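Local coordinates for 3-methyladenine DNA glycosylase (Helicobacter pylori, PDB 1PU6), which excises 3-methyladenine from alkylated DNA by cleaving the bond between base and sugar, the step that starts base excision repair, at residues E112-L124 / A134-V146. Sequence-based numbering, arbitrary orientation.
Sequences ENFKQEVTREWLL and ADAILCYACAKEV. Unlike the reference sequence in segment 112-124: Arg120 (reference Lys). Unlike the reference sequence in segment 134-146: Ala141 (reference Val).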
loop_
_atom_site.group_PDB
_atom_site.type_symbol
_atom_site.label_atom_id
_atom_site.label_comp_id
_atom_site.label_asym_id
_atom_site.label_seq_id
_atom_site.Cartn_x
_atom_site.Cartn_y
_atom_site.Cartn_z
ATOM N N GLU A 112 10.786 -13.115 4.137
ATOM C CA GLU A 112 9.992 -14.158 3.475
ATOM C C GLU A 112 8.943 -14.752 4.424
ATOM O O GLU A 112 7.781 -14.914 4.044
ATOM C CB GLU A 112 10.908 -15.300 2.976
ATOM C CG GLU A 112 10.154 -16.434 2.278
ATOM C CD GLU A 112 11.066 -17.296 1.402
ATOM O OE1 GLU A 112 12.307 -17.090 1.440
ATOM O OE2 GLU A 112 10.548 -18.193 0.684
ATOM N N ASN A 113 9.347 -15.092 5.652
ATOM C CA ASN A 113 8.379 -15.635 6.601
ATOM C C ASN A 113 7.358 -14.602 7.022
ATOM O O ASN A 113 6.166 -14.939 7.187
ATOM C CB ASN A 113 9.094 -16.223 7.824
ATOM C CG ASN A 113 8.184 -17.073 8.687
ATOM O OD1 ASN A 113 7.497 -18.024 8.191
ATOM N ND2 ASN A 113 8.171 -16.771 9.994
ATOM N N PHE A 114 7.800 -13.352 7.171
ATOM C CA PHE A 114 6.881 -12.247 7.495
ATOM C C PHE A 114 5.730 -12.197 6.481
ATOM O O PHE A 114 4.564 -12.041 6.852
ATOM C CB PHE A 114 7.690 -10.900 7.489
ATOM C CG PHE A 114 6.846 -9.634 7.436
ATOM C CD1 PHE A 114 6.335 -9.022 8.607
ATOM C CD2 PHE A 114 6.662 -8.972 6.203
ATOM C CE1 PHE A 114 5.601 -7.799 8.533
ATOM C CE2 PHE A 114 5.910 -7.775 6.106
ATOM C CZ PHE A 114 5.409 -7.171 7.268
ATOM N N LYS A 115 6.047 -12.290 5.184
ATOM C CA LYS A 115 5.010 -12.125 4.189
ATOM C C LYS A 115 3.970 -13.235 4.343
ATOM O O LYS A 115 2.819 -13.008 4.062
ATOM C CB LYS A 115 5.571 -12.177 2.746
ATOM C CG LYS A 115 6.385 -10.967 2.338
ATOM C CD LYS A 115 6.812 -11.003 0.847
ATOM C CE LYS A 115 8.081 -11.714 0.651
ATOM N NZ LYS A 115 8.433 -11.813 -0.838
ATOM N N GLN A 116 4.389 -14.425 4.791
ATOM C CA GLN A 116 3.459 -15.522 5.016
ATOM C C GLN A 116 2.637 -15.390 6.285
ATOM O O GLN A 116 1.439 -15.701 6.255
ATOM C CB GLN A 116 4.195 -16.861 4.999
ATOM C CG GLN A 116 3.330 -18.103 5.132
ATOM C CD GLN A 116 4.168 -19.391 5.170
ATOM O OE1 GLN A 116 4.859 -19.716 4.195
ATOM N NE2 GLN A 116 4.125 -20.113 6.301
ATOM N N GLU A 117 3.229 -14.922 7.389
ATOM C CA GLU A 117 2.607 -15.043 8.708
ATOM C C GLU A 117 2.072 -13.764 9.329
ATOM O O GLU A 117 1.321 -13.845 10.341
ATOM C CB GLU A 117 3.580 -15.691 9.690
ATOM C CG GLU A 117 4.099 -17.080 9.272
ATOM C CD GLU A 117 3.064 -18.196 9.407
ATOM O OE1 GLU A 117 3.325 -19.294 8.858
ATOM O OE2 GLU A 117 2.005 -17.986 10.093
ATOM N N VAL A 118 2.454 -12.592 8.786
ATOM C CA VAL A 118 2.021 -11.333 9.384
ATOM C C VAL A 118 0.477 -11.195 9.405
ATOM O O VAL A 118 -0.217 -11.685 8.501
ATOM C CB VAL A 118 2.699 -10.115 8.691
ATOM C CG1 VAL A 118 2.225 -9.961 7.301
ATOM C CG2 VAL A 118 2.531 -8.830 9.543
ATOM N N THR A 119 -0.027 -10.561 10.470
ATOM C CA THR A 119 -1.432 -10.195 10.568
ATOM C C THR A 119 -1.586 -8.675 10.641
ATOM O O THR A 119 -0.641 -7.939 11.039
ATOM C CB THR A 119 -2.118 -10.770 11.796
ATOM O OG1 THR A 119 -1.497 -10.241 12.979
ATOM C CG2 THR A 119 -1.956 -12.251 11.875
ATOM N N ARG A 120 -2.757 -8.195 10.263
ATOM C CA ARG A 120 -3.026 -6.767 10.368
ATOM C C ARG A 120 -2.796 -6.240 11.814
ATOM O O ARG A 120 -2.223 -5.147 11.996
ATOM C CB ARG A 120 -4.454 -6.510 9.942
ATOM C CG ARG A 120 -4.734 -5.032 9.846
ATOM C CD ARG A 120 -6.172 -4.750 9.947
ATOM N NE ARG A 120 -6.585 -3.606 9.131
ATOM C CZ ARG A 120 -7.646 -2.850 9.373
ATOM N NH1 ARG A 120 -8.396 -3.030 10.492
ATOM N NH2 ARG A 120 -7.968 -1.886 8.476
ATOM N N GLU A 121 -3.237 -7.003 12.812
ATOM C CA GLU A 121 -3.128 -6.502 14.190
ATOM C C GLU A 121 -1.666 -6.406 14.640
ATOM O O GLU A 121 -1.314 -5.487 15.416
ATOM C CB GLU A 121 -3.967 -7.390 15.114
ATOM C CG GLU A 121 -5.473 -7.255 14.810
ATOM C CD GLU A 121 -5.914 -8.035 13.528
ATOM O OE1 GLU A 121 -6.910 -7.570 12.864
ATOM O OE2 GLU A 121 -5.281 -9.092 13.113
ATOM N N TRP A 122 -0.821 -7.334 14.166
ATOM C CA TRP A 122 0.603 -7.219 14.453
ATOM C C TRP A 122 1.161 -5.864 13.896
ATOM O O TRP A 122 1.881 -5.110 14.581
ATOM C CB TRP A 122 1.335 -8.425 13.829
ATOM C CG TRP A 122 2.801 -8.459 14.280
ATOM C CD1 TRP A 122 3.326 -9.188 15.346
ATOM C CD2 TRP A 122 3.912 -7.760 13.680
ATOM N NE1 TRP A 122 4.672 -8.909 15.481
ATOM C CE2 TRP A 122 5.075 -8.104 14.429
ATOM C CE3 TRP A 122 4.042 -6.904 12.568
ATOM C CZ2 TRP A 122 6.367 -7.546 14.137
ATOM C CZ3 TRP A 122 5.345 -6.395 12.247
ATOM C CH2 TRP A 122 6.466 -6.708 13.061
ATOM N N LEU A 123 0.767 -5.517 12.681
ATOM C CA LEU A 123 1.282 -4.238 12.053
ATOM C C LEU A 123 0.746 -2.991 12.823
ATOM O O LEU A 123 1.506 -2.021 13.067
ATOM C CB LEU A 123 0.849 -4.174 10.597
ATOM C CG LEU A 123 1.636 -5.160 9.712
ATOM C CD1 LEU A 123 0.915 -5.282 8.341
ATOM C CD2 LEU A 123 3.137 -4.691 9.525
ATOM N N LEU A 124 -0.527 -3.059 13.242
ATOM C CA LEU A 124 -1.105 -1.933 13.994
ATOM C C LEU A 124 -0.454 -1.751 15.373
ATOM O O LEU A 124 -0.500 -0.632 15.943
ATOM C CB LEU A 124 -2.629 -2.058 14.146
ATOM C CG LEU A 124 -3.324 -1.962 12.780
ATOM C CD1 LEU A 124 -4.805 -2.407 12.974
ATOM C CD2 LEU A 124 -3.242 -0.549 12.125
ATOM N N ALA A 134 -0.870 -0.113 7.165
ATOM C CA ALA A 134 -0.847 -1.577 7.490
ATOM C C ALA A 134 -1.493 -2.380 6.320
ATOM O O ALA A 134 -0.973 -3.425 5.880
ATOM C CB ALA A 134 -1.643 -1.878 8.745
ATOM N N ASP A 135 -2.619 -1.895 5.841
ATOM C CA ASP A 135 -3.293 -2.644 4.738
ATOM C C ASP A 135 -2.502 -2.594 3.433
ATOM O O ASP A 135 -2.502 -3.581 2.646
ATOM C CB ASP A 135 -4.675 -2.091 4.555
ATOM C CG ASP A 135 -5.612 -2.525 5.676
ATOM O OD1 ASP A 135 -6.681 -1.895 5.855
ATOM O OD2 ASP A 135 -5.312 -3.449 6.484
ATOM N N ALA A 136 -1.831 -1.467 3.172
ATOM C CA ALA A 136 -1.002 -1.378 1.953
ATOM C C ALA A 136 0.176 -2.354 2.032
ATOM O O ALA A 136 0.563 -2.980 1.023
ATOM C CB ALA A 136 -0.506 0.076 1.727
ATOM N N ILE A 137 0.739 -2.533 3.240
ATOM C CA ILE A 137 1.778 -3.557 3.392
ATOM C C ILE A 137 1.168 -4.957 3.120
ATOM O O ILE A 137 1.731 -5.789 2.373
ATOM C CB ILE A 137 2.388 -3.482 4.830
ATOM C CG1 ILE A 137 3.179 -2.171 5.006
ATOM C CG2 ILE A 137 3.257 -4.777 5.136
ATOM C CD1 ILE A 137 3.574 -1.854 6.497
ATOM N N LEU A 138 0.008 -5.257 3.750
ATOM C CA LEU A 138 -0.604 -6.603 3.553
ATOM C C LEU A 138 -0.917 -6.916 2.063
ATOM O O LEU A 138 -0.633 -8.044 1.557
ATOM C CB LEU A 138 -1.908 -6.753 4.337
ATOM C CG LEU A 138 -1.674 -6.805 5.845
ATOM C CD1 LEU A 138 -2.983 -6.663 6.624
ATOM C CD2 LEU A 138 -0.914 -8.047 6.334
ATOM N N CYS A 139 -1.491 -5.945 1.365
ATOM C CA CYS A 139 -1.824 -6.166 -0.053
ATOM C C CYS A 139 -0.601 -6.096 -0.951
ATOM O O CYS A 139 -0.281 -7.067 -1.657
ATOM C CB CYS A 139 -2.888 -5.099 -0.516
ATOM S SG CYS A 139 -3.339 -5.330 -2.220
ATOM N N TYR A 140 0.095 -4.951 -0.958
ATOM C CA TYR A 140 1.105 -4.687 -1.986
ATOM C C TYR A 140 2.497 -5.219 -1.669
ATOM O O TYR A 140 3.333 -5.289 -2.572
ATOM C CB TYR A 140 1.227 -3.171 -2.230
ATOM C CG TYR A 140 -0.068 -2.617 -2.769
ATOM C CD1 TYR A 140 -0.379 -2.760 -4.161
ATOM C CD2 TYR A 140 -0.936 -1.871 -1.938
ATOM C CE1 TYR A 140 -1.527 -2.195 -4.719
ATOM C CE2 TYR A 140 -2.130 -1.298 -2.489
ATOM C CZ TYR A 140 -2.399 -1.480 -3.871
ATOM O OH TYR A 140 -3.562 -0.957 -4.372
ATOM N N ALA A 141 2.750 -5.561 -0.405
ATOM C CA ALA A 141 3.998 -6.260 -0.081
ATOM C C ALA A 141 3.781 -7.750 0.143
ATOM O O ALA A 141 4.653 -8.506 -0.223
ATOM C CB ALA A 141 4.750 -5.632 1.119
ATOM N N CYS A 142 2.656 -8.168 0.734
ATOM C CA CYS A 142 2.474 -9.595 1.151
ATOM C C CYS A 142 1.489 -10.402 0.294
ATOM O O CYS A 142 1.305 -11.622 0.533
ATOM C CB CYS A 142 2.015 -9.677 2.621
ATOM S SG CYS A 142 3.160 -8.793 3.731
ATOM N N ALA A 143 0.854 -9.746 -0.673
ATOM C CA ALA A 143 -0.131 -10.433 -1.525
ATOM C C ALA A 143 -1.329 -11.047 -0.789
ATOM O O ALA A 143 -1.852 -12.125 -1.228
ATOM C CB ALA A 143 0.576 -11.472 -2.485
ATOM N N LYS A 144 -1.771 -10.393 0.296
ATOM C CA LYS A 144 -2.967 -10.842 1.033
ATOM C C LYS A 144 -4.225 -10.264 0.443
ATOM O O LYS A 144 -4.182 -9.196 -0.232
ATOM C CB LYS A 144 -2.941 -10.355 2.489
ATOM C CG LYS A 144 -1.738 -10.751 3.252
ATOM C CD LYS A 144 -1.601 -12.174 3.390
ATOM C CE LYS A 144 -0.573 -12.400 4.519
ATOM N NZ LYS A 144 -0.451 -13.854 4.741
ATOM N N GLU A 145 -5.343 -10.967 0.692
ATOM C CA GLU A 145 -6.655 -10.533 0.156
ATOM C C GLU A 145 -7.227 -9.425 1.015
ATOM O O GLU A 145 -8.099 -9.652 1.831
ATOM C CB GLU A 145 -7.647 -11.723 0.019
ATOM C CG GLU A 145 -7.157 -12.760 -0.997
ATOM C CD GLU A 145 -7.921 -14.098 -0.963
ATOM O OE1 GLU A 145 -7.670 -14.905 -1.915
ATOM O OE2 GLU A 145 -8.730 -14.383 0.010
ATOM N N VAL A 146 -6.659 -8.229 0.860
ATOM C CA VAL A 146 -7.042 -7.025 1.616
ATOM C C VAL A 146 -7.167 -5.880 0.624
ATOM O O VAL A 146 -6.252 -5.666 -0.220
ATOM C CB VAL A 146 -5.894 -6.659 2.598
ATOM C CG1 VAL A 146 -6.127 -5.335 3.234
ATOM C CG2 VAL A 146 -5.818 -7.790 3.663
HETATM O O HOH W 1 1.561 -14.049 1.587
#
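The two helices of the helix-hairpin-helix motif, 120-124 and 131-141, meet here through Leu123 on one and Ala134, Ile137 and Leu138 on the other. Leu123 CB rests 3.9 Å from Ala134 CB, and its CD1 reaches further along the second helix to Ile137 CG2 and Leu138 CD2, so one leucine spans about one turn of that helix. Leu138 in turn splits its branches: CD1 packs 3.6 Å from Arg120 CB, while CD2 meets Val118 CG1.

Beside these leucines, Arg120 and Asp135 form a salt bridge. Arg120 presents its guanidinium side-on to Asp135, NE to OD2 and NH2 to OD1, both at 2.9 Å and both on the syn sides of the carboxylate. The two side-on bonds hold the planes nearly coplanar, 10° apart. Helix 167-179 extends the network: Tyr167 OH and Gln171 NE2 also bond Asp135 OD1, and Asp168 makes a second salt bridge with Arg120 through NH1, so each charged group has further partners.

In the HhH-GPD fold, the helix ahead of this motif joins the same core. From helix 111-117, Phe114 swings its CG anti to the backbone N (chi1 164°), sending CZ edge-on to Ile137 CG2 at 3.9 Å and CE2 close to Cys142 SG. The sulfur lies obliquely to the ring, 4.7 Å from its centroid. Val118 CG1 covers one ring face and also touches that sulfur.

Two residues past Cys142, Lys144 bends at chi2 (-63°) and brings NZ to the end of helix 111-117. It bonds Gln116 O at 3.0 Å from above the carbonyl plane and, weakly, Lys115 O. A water donates to both Lys115 O and Cys142 O (2.7 Å from the latter), and Lys115 CD lies against Ala141 O, a buried carbonyl without a hydrogen-bond partner.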